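Local coordinates for Hsp70/Hsp90 co-chaperone CNS1 (Saccharomyces cerevisiae, PDB 6HFM), which acts as a co-chaperone that binds Hsp90 and Hsp70 and stimulates the ATPase activity of the Hsp70 SSA1 but not that of Hsp90, at residues I53-Q58 against E86-E91; K99-F104 against I141-K146; I48-I53 against D136-I141. All coordinates share one frame; numbering follows the deposited sequence.

Overall arrangement
All three contacts lie in the C-terminal wheel domain of Cns1 and meet on one mixed sheet. Strand 139-145 is the common element: contact 3 pairs its beginning in parallel with strand 47-55, and contact 2 pairs its remainder antiparallel with strand 101-106. Contact 1 lies where strand 47-55 ends, against the loop between helix 73-82 and strand 101-106. The centres of contacts 1 and 2 are about 11 Å apart, of 2 and 3 about 16 Å, and of 1 and 3 about 19 Å. Along the chain contact 1 is nested within contact 3, whereas contacts 2 and 3 interleave, so strand 139-145, the last of this sheet in sequence, lies between strands 47-55 and 101-106.

Contact 1. Residues I53-Q58 against E86-E91; sequences IMYPTQ and ERFKKE
The phenyl ring of F88 points its edge at the face of Y55, a T-shaped pair in the wheel domain where strand 47-55 runs out and the loop after helix 73-82 passes by. The planes stand 71° apart with centroids separated by 4.8 Å, and F88 CZ sits over the centre of the tyrosine ring, 3.6 Å above its plane. F88 also stacks on F96, and V80 of helix 73-82 touches Y55, so the aromatic pair belongs to a larger apolar cluster. Beyond the ring, the Y55 hydroxyl hydrogen-bonds D62, the same carboxylate with which R87 forms a salt bridge; R87 NH2 additionally reaches the carbonyl of V80. With an alanine at Y55, the edge of F88 is likely to lose the ring face it rests against, and the D62 carboxylate the hydroxyl bonded to it.

Farther along, Q58 reaches across to the loop backbone. Its CG, anti to the carbonyl carbon (chi1 -69°), lies 3.8 Å from F88 CD1, and the bend at chi2 (-74°) turns the amide to K90. There K90 N donates to Q58 OE1 at 3.1 Å, lying in the carbonyl plane on a lone pair, while Q58 NE2 returns a weak but nearly straight bond to K90 O at 3.3 Å. Together they engage both ends of the amide and probably limit its rotation. The aliphatic part of K90 passes Q58 in the opposite direction, its CB packing against the amide. Two waters bridge the segments; one lies among Q58 O, R87 O and K89 N, and the other accepts from Q58 NE2 at 3.0 Å and from T57 OG1 at 2.7 Å while donating to E91 O.

Contact 2. Residues K99-F104 against I141-K146; sequences KKVLVF and IYIVPK
Five backbone hydrogen bonds join K99-F104 to I141-K146, making strands 101-106 and 139-145 antiparallel neighbours in the mixed sheet of the wheel domain. L102 and V144 form one hydrogen-bonded pair: L102 N donates to V144 O at 2.8 Å, tilted out of the carbonyl plane, and V144 N returns the bond to L102 O at 3.0 Å, nearly along the C=O axis. F104 and Y142 form the next such pair, with F104 N to Y142 O and Y142 N to F104 O both 2.9 Å. Just past the strand, K146 N closes the ladder on K100 O at 2.8 Å, in the carbonyl plane and almost straight at 173°. Between these rungs, CA-H groups of V103, I141, I143 and P145 also point at carbonyl oxygens of the facing segment.

The side chains separate by face. On that of V103 and I143, I143 CG2, placed opposite the backbone N, comes within 3.7 Å of V101 CB, and V103 CG1 meets I141 CB at 4.0 Å. Helix 73-82 lies over this side, with V73 and V77 on V103 and V80 on I143. The other face carries L102, F104, Y142 and V144. Here V144 CB approaches the edge of the F104 ring, 4.3 Å from CE2, while the Y142 ring turns its own edge to F104 O. Helix 146-155 packs there through S149, W152 and I153, and the Y142 hydroxyl hydrogen-bonds K140. The L102 side chain rests against the CA and CB of K146 as the chain leaves the strand. With the main-chain groups of alternate residues bonded across the pair and branched or aromatic side chains on both faces, the chemistry implies a strand pair whose middle is apolar on both sides, while the lysine-bearing end at K100 and K146 is exposed.

Contact 3. Residues I48-I53 against D136-I141; sequences IYPALI and DNALKI
N137 brings its carbonyl oxygen up to the pyrrolidine ring of P50, 3.4 Å from CD, and the same oxygen lies near Y49 CB. N137 N bonds the side-chain OD1 of N20, tying the turn to strand 20-21. A138 follows, with its CB 3.9 Å from P50 CD; L30 touches it as well.

At L139 the strand proper begins. Its N donates to P50 O at 2.8 Å, and its carbonyl receives L52 N at 2.9 Å, with a straight N-H but the donor 38° above the carbonyl plane. The L139 side chain, CG opposite the carbonyl carbon (chi1 -66°), carries CD1 to Y49 CE1 at 3.7 Å, so the branched end crosses the tyrosine ring at a slant; CB meanwhile meets A51 CB at 3.9 Å. F121 of helix 121-126 and L134 contact both L139 and Y49, adding to this apolar group.

The bonding of L139 N to P50 O and of L52 N to L139 O is that of parallel pairing in the mixed sheet of the wheel domain: A51 with L139, L52 with K140, I53 with I141, the strands 20° from exactly parallel. Strand 47-55 has its antiparallel partner 60-68 on the opposite edge, where V64 and V67 touch I53 and A51.

K140 turns to the other face beside L52, and its CA-H points at L52 O. Its chain bends away at the end, where NZ, besides its bond to Y142, forms a salt bridge with E106 and makes a cation-pi contact with F135. I141 then donates N to L52 O at 3.0 Å, nearly collinear with the carbonyl. Alongside I53 and pointing the same way, its CG1 lies 3.9 Å from both CG1 and CG2 of that residue.

Contact 1. Residues I53-Q58 against E86-E91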
loop_
_atom_site.group_PDB
_atom_site.type_symbol
_atom_site.label_atom_id
_atom_site.label_comp_id
_atom_site.label_asym_id
_atom_site.label_seq_id
_atom_site.Cartn_x
_atom_site.Cartn_y
_atom_site.Cartn_z
ATOM N N ILE A 53 -5.416 0.158 3.503
ATOM C CA ILE A 53 -5.982 -0.892 2.656
ATOM C C ILE A 53 -7.377 -0.433 2.252
ATOM O O ILE A 53 -8.278 -0.377 3.082
ATOM C CB ILE A 53 -6.010 -2.269 3.366
ATOM C CG1 ILE A 53 -4.593 -2.658 3.833
ATOM C CG2 ILE A 53 -6.559 -3.350 2.444
ATOM C CD1 ILE A 53 -4.340 -2.394 5.296
ATOM N N MET A 54 -7.532 -0.092 0.975
ATOM C CA MET A 54 -8.767 0.481 0.445
ATOM C C MET A 54 -9.633 -0.618 -0.163
ATOM O O MET A 54 -9.128 -1.486 -0.875
ATOM C CB MET A 54 -8.460 1.519 -0.643
ATOM C CG MET A 54 -7.365 2.525 -0.311
ATOM S SD MET A 54 -7.635 3.423 1.227
ATOM C CE MET A 54 -9.127 4.332 0.836
ATOM N N TYR A 55 -10.935 -0.567 0.118
ATOM C CA TYR A 55 -11.928 -1.436 -0.518
ATOM C C TYR A 55 -12.905 -0.522 -1.262
ATOM O O TYR A 55 -14.007 -0.256 -0.769
ATOM C CB TYR A 55 -12.656 -2.289 0.531
ATOM C CG TYR A 55 -11.745 -3.027 1.487
ATOM C CD1 TYR A 55 -11.131 -4.226 1.118
ATOM C CD2 TYR A 55 -11.499 -2.532 2.767
ATOM C CE1 TYR A 55 -10.301 -4.909 1.994
ATOM C CE2 TYR A 55 -10.675 -3.211 3.650
ATOM C CZ TYR A 55 -10.073 -4.395 3.259
ATOM O OH TYR A 55 -9.245 -5.066 4.129
ATOM N N PRO A 56 -12.503 -0.019 -2.447
ATOM C CA PRO A 56 -13.299 1.026 -3.118
ATOM C C PRO A 56 -14.723 0.611 -3.509
ATOM O O PRO A 56 -15.631 1.452 -3.465
ATOM C CB PRO A 56 -12.458 1.385 -4.354
ATOM C CG PRO A 56 -11.509 0.247 -4.540
ATOM C CD PRO A 56 -11.252 -0.304 -3.173
ATOM N N THR A 57 -14.927 -0.663 -3.850
ATOM C CA THR A 57 -16.269 -1.155 -4.213
ATOM C C THR A 57 -17.198 -1.345 -2.997
ATOM O O THR A 57 -18.405 -1.541 -3.175
ATOM C CB THR A 57 -16.221 -2.463 -5.046
ATOM O OG1 THR A 57 -15.710 -3.548 -4.258
ATOM C CG2 THR A 57 -15.360 -2.285 -6.296
ATOM N N GLN A 58 -16.644 -1.290 -1.781
ATOM C CA GLN A 58 -17.420 -1.373 -0.535
ATOM C C GLN A 58 -17.468 -0.064 0.277
ATOM O O GLN A 58 -18.090 -0.036 1.346
ATOM C CB GLN A 58 -16.849 -2.492 0.342
ATOM C CG GLN A 58 -17.071 -3.894 -0.206
ATOM C CD GLN A 58 -18.510 -4.366 -0.057
ATOM O OE1 GLN A 58 -19.144 -4.143 0.974
ATOM N NE2 GLN A 58 -19.026 -5.029 -1.086
ATOM N N GLU A 86 -17.937 -8.691 8.604
ATOM C CA GLU A 86 -19.206 -7.975 8.736
ATOM C C GLU A 86 -19.141 -6.524 8.255
ATOM O O GLU A 86 -20.176 -5.963 7.895
ATOM C CB GLU A 86 -19.717 -8.020 10.186
ATOM C CG GLU A 86 -19.999 -9.417 10.737
ATOM C CD GLU A 86 -21.071 -10.186 9.974
ATOM O OE1 GLU A 86 -21.871 -9.569 9.234
ATOM O OE2 GLU A 86 -21.116 -11.426 10.124
ATOM N N ARG A 87 -17.945 -5.926 8.228
ATOM C CA ARG A 87 -17.792 -4.539 7.767
ATOM C C ARG A 87 -18.157 -4.330 6.286
ATOM O O ARG A 87 -18.526 -3.218 5.905
ATOM C CB ARG A 87 -16.394 -3.982 8.086
ATOM C CG ARG A 87 -15.244 -4.481 7.224
ATOM C CD ARG A 87 -13.921 -4.120 7.892
ATOM N NE ARG A 87 -12.742 -4.636 7.197
ATOM C CZ ARG A 87 -12.391 -5.922 7.115
ATOM N NH1 ARG A 87 -13.134 -6.890 7.663
ATOM N NH2 ARG A 87 -11.282 -6.254 6.460
ATOM N N PHE A 88 -18.057 -5.383 5.467
ATOM C CA PHE A 88 -18.502 -5.320 4.069
ATOM C C PHE A 88 -20.003 -5.569 4.030
ATOM O O PHE A 88 -20.456 -6.658 4.384
ATOM C CB PHE A 88 -17.774 -6.350 3.196
ATOM C CG PHE A 88 -16.273 -6.258 3.260
ATOM C CD1 PHE A 88 -15.625 -5.029 3.157
ATOM C CD2 PHE A 88 -15.501 -7.408 3.408
ATOM C CE1 PHE A 88 -14.243 -4.950 3.218
ATOM C CE2 PHE A 88 -14.115 -7.332 3.465
ATOM C CZ PHE A 88 -13.487 -6.100 3.369
ATOM N N LYS A 89 -20.761 -4.558 3.604
ATOM C CA LYS A 89 -22.227 -4.585 3.683
ATOM C C LYS A 89 -22.928 -4.241 2.366
ATOM O O LYS A 89 -24.113 -3.904 2.366
ATOM C CB LYS A 89 -22.690 -3.629 4.787
ATOM C CG LYS A 89 -22.107 -3.957 6.147
ATOM C CD LYS A 89 -22.662 -3.045 7.220
ATOM C CE LYS A 89 -21.823 -3.113 8.477
ATOM N NZ LYS A 89 -20.600 -2.267 8.365
ATOM N N LYS A 90 -22.212 -4.360 1.248
ATOM C CA LYS A 90 -22.752 -4.030 -0.071
ATOM C C LYS A 90 -22.715 -5.230 -0.994
ATOM O O LYS A 90 -22.083 -6.244 -0.679
ATOM C CB LYS A 90 -21.950 -2.900 -0.701
ATOM C CG LYS A 90 -21.939 -1.634 0.127
ATOM C CD LYS A 90 -21.257 -0.494 -0.607
ATOM C CE LYS A 90 -21.969 0.819 -0.333
ATOM N NZ LYS A 90 -21.130 1.973 -0.733
ATOM N N GLU A 91 -23.400 -5.088 -2.132
ATOM C CA GLU A 91 -23.383 -6.078 -3.216
ATOM C C GLU A 91 -21.959 -6.511 -3.540
ATOM O O GLU A 91 -21.082 -5.672 -3.749
ATOM C CB GLU A 91 -24.042 -5.525 -4.493
ATOM C CG GLU A 91 -25.528 -5.834 -4.617
ATOM C CD GLU A 91 -26.192 -5.119 -5.783
ATOM O OE1 GLU A 91 -25.532 -4.908 -6.824
ATOM O OE2 GLU A 91 -27.384 -4.769 -5.659
HETATM O O HOH W 1 -17.881 -5.162 -3.875
HETATM O O HOH W 2 -19.434 -1.678 3.304
#

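Contact 2. Residues K99-F104 against I141-K146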
loop_
_atom_site.group_PDB
_atom_site.type_symbol
_atom_site.label_atom_id
_atom_site.label_comp_id
_atom_site.label_asym_id
_atom_site.label_seq_id
_atom_site.Cartn_x
_atom_site.Cartn_y
_atom_site.Cartn_z
ATOM N N LYS A 99 -8.379 -15.730 -2.438
ATOM C CA LYS A 99 -8.275 -16.136 -3.846
ATOM C C LYS A 99 -9.036 -15.190 -4.776
ATOM O O LYS A 99 -8.529 -14.825 -5.835
ATOM C CB LYS A 99 -8.791 -17.572 -4.044
ATOM C CG LYS A 99 -8.756 -18.105 -5.479
ATOM C CD LYS A 99 -7.372 -18.015 -6.101
ATOM C CE LYS A 99 -7.254 -18.856 -7.360
ATOM N NZ LYS A 99 -5.844 -18.919 -7.831
ATOM N N LYS A 100 -10.249 -14.812 -4.380
ATOM C CA LYS A 100 -11.162 -14.079 -5.266
ATOM C C LYS A 100 -10.847 -12.590 -5.448
ATOM O O LYS A 100 -11.397 -11.971 -6.352
ATOM C CB LYS A 100 -12.608 -14.243 -4.797
ATOM C CG LYS A 100 -13.117 -15.672 -4.892
ATOM C CD LYS A 100 -14.487 -15.807 -4.255
ATOM C CE LYS A 100 -15.029 -17.218 -4.419
ATOM N NZ LYS A 100 -16.299 -17.415 -3.669
ATOM N N VAL A 101 -9.985 -12.019 -4.605
ATOM C CA VAL A 101 -9.596 -10.604 -4.763
ATOM C C VAL A 101 -8.309 -10.456 -5.560
ATOM O O VAL A 101 -7.468 -11.357 -5.575
ATOM C CB VAL A 101 -9.453 -9.844 -3.417
ATOM C CG1 VAL A 101 -10.771 -9.858 -2.650
ATOM C CG2 VAL A 101 -8.303 -10.371 -2.557
ATOM N N LEU A 102 -8.178 -9.312 -6.229
ATOM C CA LEU A 102 -6.893 -8.852 -6.756
ATOM C C LEU A 102 -6.445 -7.654 -5.928
ATOM O O LEU A 102 -7.264 -6.987 -5.289
ATOM C CB LEU A 102 -7.019 -8.466 -8.229
ATOM C CG LEU A 102 -7.454 -9.570 -9.196
ATOM C CD1 LEU A 102 -7.508 -9.013 -10.610
ATOM C CD2 LEU A 102 -6.550 -10.785 -9.124
ATOM N N VAL A 103 -5.134 -7.403 -5.935
ATOM C CA VAL A 103 -4.540 -6.281 -5.209
ATOM C C VAL A 103 -3.906 -5.342 -6.236
ATOM O O VAL A 103 -3.120 -5.778 -7.079
ATOM C CB VAL A 103 -3.470 -6.740 -4.200
ATOM C CG1 VAL A 103 -2.950 -5.561 -3.383
ATOM C CG2 VAL A 103 -4.027 -7.813 -3.270
ATOM N N PHE A 104 -4.258 -4.059 -6.150
ATOM C CA PHE A 104 -3.722 -3.018 -7.023
ATOM C C PHE A 104 -2.991 -1.952 -6.216
ATOM O O PHE A 104 -3.317 -1.696 -5.055
ATOM C CB PHE A 104 -4.830 -2.388 -7.872
ATOM C CG PHE A 104 -5.522 -3.367 -8.772
ATOM C CD1 PHE A 104 -5.007 -3.660 -10.025
ATOM C CD2 PHE A 104 -6.671 -4.024 -8.351
ATOM C CE1 PHE A 104 -5.627 -4.580 -10.851
ATOM C CE2 PHE A 104 -7.302 -4.943 -9.175
ATOM C CZ PHE A 104 -6.777 -5.223 -10.429
ATOM N N ILE A 141 -2.819 0.250 -0.765
ATOM C CA ILE A 141 -3.231 -0.854 -1.642
ATOM C C ILE A 141 -4.747 -0.819 -1.808
ATOM O O ILE A 141 -5.468 -0.316 -0.934
ATOM C CB ILE A 141 -2.723 -2.245 -1.146
ATOM C CG1 ILE A 141 -3.458 -2.735 0.102
ATOM C CG2 ILE A 141 -1.221 -2.200 -0.891
ATOM C CD1 ILE A 141 -3.195 -4.194 0.424
ATOM N N TYR A 142 -5.205 -1.343 -2.942
ATOM C CA TYR A 142 -6.625 -1.451 -3.260
ATOM C C TYR A 142 -6.963 -2.925 -3.408
ATOM O O TYR A 142 -6.375 -3.616 -4.238
ATOM C CB TYR A 142 -6.951 -0.695 -4.562
ATOM C CG TYR A 142 -6.584 0.777 -4.516
ATOM C CD1 TYR A 142 -7.505 1.735 -4.098
ATOM C CD2 TYR A 142 -5.297 1.206 -4.853
ATOM C CE1 TYR A 142 -7.167 3.086 -4.031
ATOM C CE2 TYR A 142 -4.950 2.550 -4.798
ATOM C CZ TYR A 142 -5.880 3.485 -4.381
ATOM O OH TYR A 142 -5.517 4.812 -4.321
ATOM N N ILE A 143 -7.908 -3.407 -2.600
ATOM C CA ILE A 143 -8.362 -4.796 -2.677
ATOM C C ILE A 143 -9.716 -4.799 -3.382
ATOM O O ILE A 143 -10.679 -4.199 -2.895
ATOM C CB ILE A 143 -8.395 -5.454 -1.276
ATOM C CG1 ILE A 143 -6.954 -5.633 -0.777
ATOM C CG2 ILE A 143 -9.119 -6.797 -1.318
ATOM C CD1 ILE A 143 -6.807 -6.216 0.616
ATOM N N VAL A 144 -9.765 -5.436 -4.553
ATOM C CA VAL A 144 -10.959 -5.436 -5.416
ATOM C C VAL A 144 -11.223 -6.852 -5.935
ATOM O O VAL A 144 -10.325 -7.479 -6.477
ATOM C CB VAL A 144 -10.777 -4.484 -6.624
ATOM C CG1 VAL A 144 -12.041 -4.433 -7.480
ATOM C CG2 VAL A 144 -10.426 -3.078 -6.147
ATOM N N PRO A 145 -12.463 -7.357 -5.798
ATOM C CA PRO A 145 -12.732 -8.680 -6.375
ATOM C C PRO A 145 -12.356 -8.773 -7.852
ATOM O O PRO A 145 -12.586 -7.820 -8.601
ATOM C CB PRO A 145 -14.244 -8.829 -6.204
ATOM C CG PRO A 145 -14.561 -7.999 -5.010
ATOM C CD PRO A 145 -13.633 -6.821 -5.084
ATOM N N LYS A 146 -11.768 -9.898 -8.256
ATOM C CA LYS A 146 -11.406 -10.136 -9.655
ATOM C C LYS A 146 -12.571 -9.834 -10.607
ATOM O O LYS A 146 -12.381 -9.205 -11.648
ATOM C CB LYS A 146 -10.925 -11.586 -9.837
ATOM C CG LYS A 146 -10.466 -11.943 -11.247
ATOM C CD LYS A 146 -9.992 -13.389 -11.326
ATOM C CE LYS A 146 -10.147 -13.955 -12.731
ATOM N NZ LYS A 146 -9.935 -15.429 -12.756
#

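Contact 3. Residues I48-I53 against D136-I141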
loop_
_atom_site.group_PDB
_atom_site.type_symbol
_atom_site.label_atom_id
_atom_site.label_comp_id
_atom_site.label_asym_id
_atom_site.label_seq_id
_atom_site.Cartn_x
_atom_site.Cartn_y
_atom_site.Cartn_z
ATOM N N ILE A 48 9.836 -0.981 8.445
ATOM C CA ILE A 48 8.450 -1.153 8.886
ATOM C C ILE A 48 7.695 0.139 8.566
ATOM O O ILE A 48 8.120 1.219 8.986
ATOM C CB ILE A 48 8.389 -1.438 10.399
ATOM C CG1 ILE A 48 9.124 -2.745 10.729
ATOM C CG2 ILE A 48 6.948 -1.543 10.878
ATOM C CD1 ILE A 48 9.500 -2.898 12.187
ATOM N N TYR A 49 6.583 0.022 7.835
ATOM C CA TYR A 49 5.751 1.183 7.476
ATOM C C TYR A 49 4.266 0.883 7.692
ATOM O O TYR A 49 3.871 -0.283 7.708
ATOM C CB TYR A 49 5.999 1.664 6.033
ATOM C CG TYR A 49 6.561 0.651 5.043
ATOM C CD1 TYR A 49 5.893 -0.535 4.768
ATOM C CD2 TYR A 49 7.753 0.910 4.346
ATOM C CE1 TYR A 49 6.403 -1.457 3.863
ATOM C CE2 TYR A 49 8.262 -0.002 3.432
ATOM C CZ TYR A 49 7.585 -1.184 3.194
ATOM O OH TYR A 49 8.082 -2.089 2.282
ATOM N N PRO A 50 3.439 1.934 7.852
ATOM C CA PRO A 50 2.004 1.708 7.942
ATOM C C PRO A 50 1.411 1.343 6.583
ATOM O O PRO A 50 2.060 1.524 5.547
ATOM C CB PRO A 50 1.456 3.068 8.421
ATOM C CG PRO A 50 2.642 3.951 8.641
ATOM C CD PRO A 50 3.739 3.371 7.814
ATOM N N ALA A 51 0.176 0.849 6.600
ATOM C CA ALA A 51 -0.569 0.539 5.379
ATOM C C ALA A 51 -2.014 1.012 5.448
ATOM O O ALA A 51 -2.704 0.798 6.456
ATOM C CB ALA A 51 -0.533 -0.954 5.098
ATOM N N LEU A 52 -2.456 1.664 4.371
ATOM C CA LEU A 52 -3.865 1.931 4.117
ATOM C C LEU A 52 -4.357 0.880 3.130
ATOM O O LEU A 52 -3.778 0.719 2.052
ATOM C CB LEU A 52 -4.054 3.332 3.529
ATOM C CG LEU A 52 -3.776 4.497 4.475
ATOM C CD1 LEU A 52 -3.739 5.811 3.710
ATOM C CD2 LEU A 52 -4.823 4.569 5.578
ATOM N N ILE A 53 -5.416 0.158 3.503
ATOM C CA ILE A 53 -5.982 -0.892 2.656
ATOM C C ILE A 53 -7.377 -0.433 2.252
ATOM O O ILE A 53 -8.278 -0.377 3.082
ATOM C CB ILE A 53 -6.010 -2.269 3.366
ATOM C CG1 ILE A 53 -4.593 -2.658 3.833
ATOM C CG2 ILE A 53 -6.559 -3.350 2.444
ATOM C CD1 ILE A 53 -4.340 -2.394 5.296
ATOM N N ASP A 136 2.919 9.287 1.458
ATOM C CA ASP A 136 3.071 9.822 2.817
ATOM C C ASP A 136 3.784 8.818 3.739
ATOM O O ASP A 136 3.396 8.623 4.892
ATOM C CB ASP A 136 1.695 10.232 3.361
ATOM C CG ASP A 136 0.960 11.151 2.409
ATOM O OD1 ASP A 136 1.455 12.279 2.187
ATOM O OD2 ASP A 136 -0.100 10.748 1.878
ATOM N N ASN A 137 4.827 8.186 3.195
ATOM C CA ASN A 137 5.642 7.186 3.902
ATOM C C ASN A 137 4.838 5.996 4.426
ATOM O O ASN A 137 5.155 5.424 5.468
ATOM C CB ASN A 137 6.494 7.844 5.015
ATOM C CG ASN A 137 7.812 8.408 4.502
ATOM O OD1 ASN A 137 8.370 7.950 3.496
ATOM N ND2 ASN A 137 8.327 9.398 5.212
ATOM N N ALA A 138 3.815 5.610 3.667
ATOM C CA ALA A 138 2.966 4.466 3.992
ATOM C C ALA A 138 2.539 3.728 2.727
ATOM O O ALA A 138 2.450 4.315 1.640
ATOM C CB ALA A 138 1.744 4.916 4.779
ATOM N N LEU A 139 2.286 2.429 2.861
ATOM C CA LEU A 139 1.700 1.650 1.774
ATOM C C LEU A 139 0.267 2.108 1.530
ATOM O O LEU A 139 -0.427 2.521 2.458
ATOM C CB LEU A 139 1.691 0.152 2.107
ATOM C CG LEU A 139 3.046 -0.536 2.231
ATOM C CD1 LEU A 139 2.880 -1.912 2.860
ATOM C CD2 LEU A 139 3.736 -0.612 0.872
ATOM N N LYS A 140 -0.150 2.056 0.272
ATOM C CA LYS A 140 -1.554 2.219 -0.105
ATOM C C LYS A 140 -1.878 1.122 -1.118
ATOM O O LYS A 140 -1.258 1.052 -2.177
ATOM C CB LYS A 140 -1.808 3.609 -0.697
ATOM C CG LYS A 140 -3.250 3.857 -1.134
ATOM C CD LYS A 140 -3.542 5.333 -1.398
ATOM C CE LYS A 140 -2.697 5.944 -2.513
ATOM N NZ LYS A 140 -2.866 5.361 -3.879
ATOM N N ILE A 141 -2.819 0.250 -0.765
ATOM C CA ILE A 141 -3.231 -0.854 -1.642
ATOM C C ILE A 141 -4.747 -0.819 -1.808
ATOM O O ILE A 141 -5.468 -0.316 -0.934
ATOM C CB ILE A 141 -2.723 -2.245 -1.146
ATOM C CG1 ILE A 141 -3.458 -2.735 0.102
ATOM C CG2 ILE A 141 -1.221 -2.200 -0.891
ATOM C CD1 ILE A 141 -3.195 -4.194 0.424
#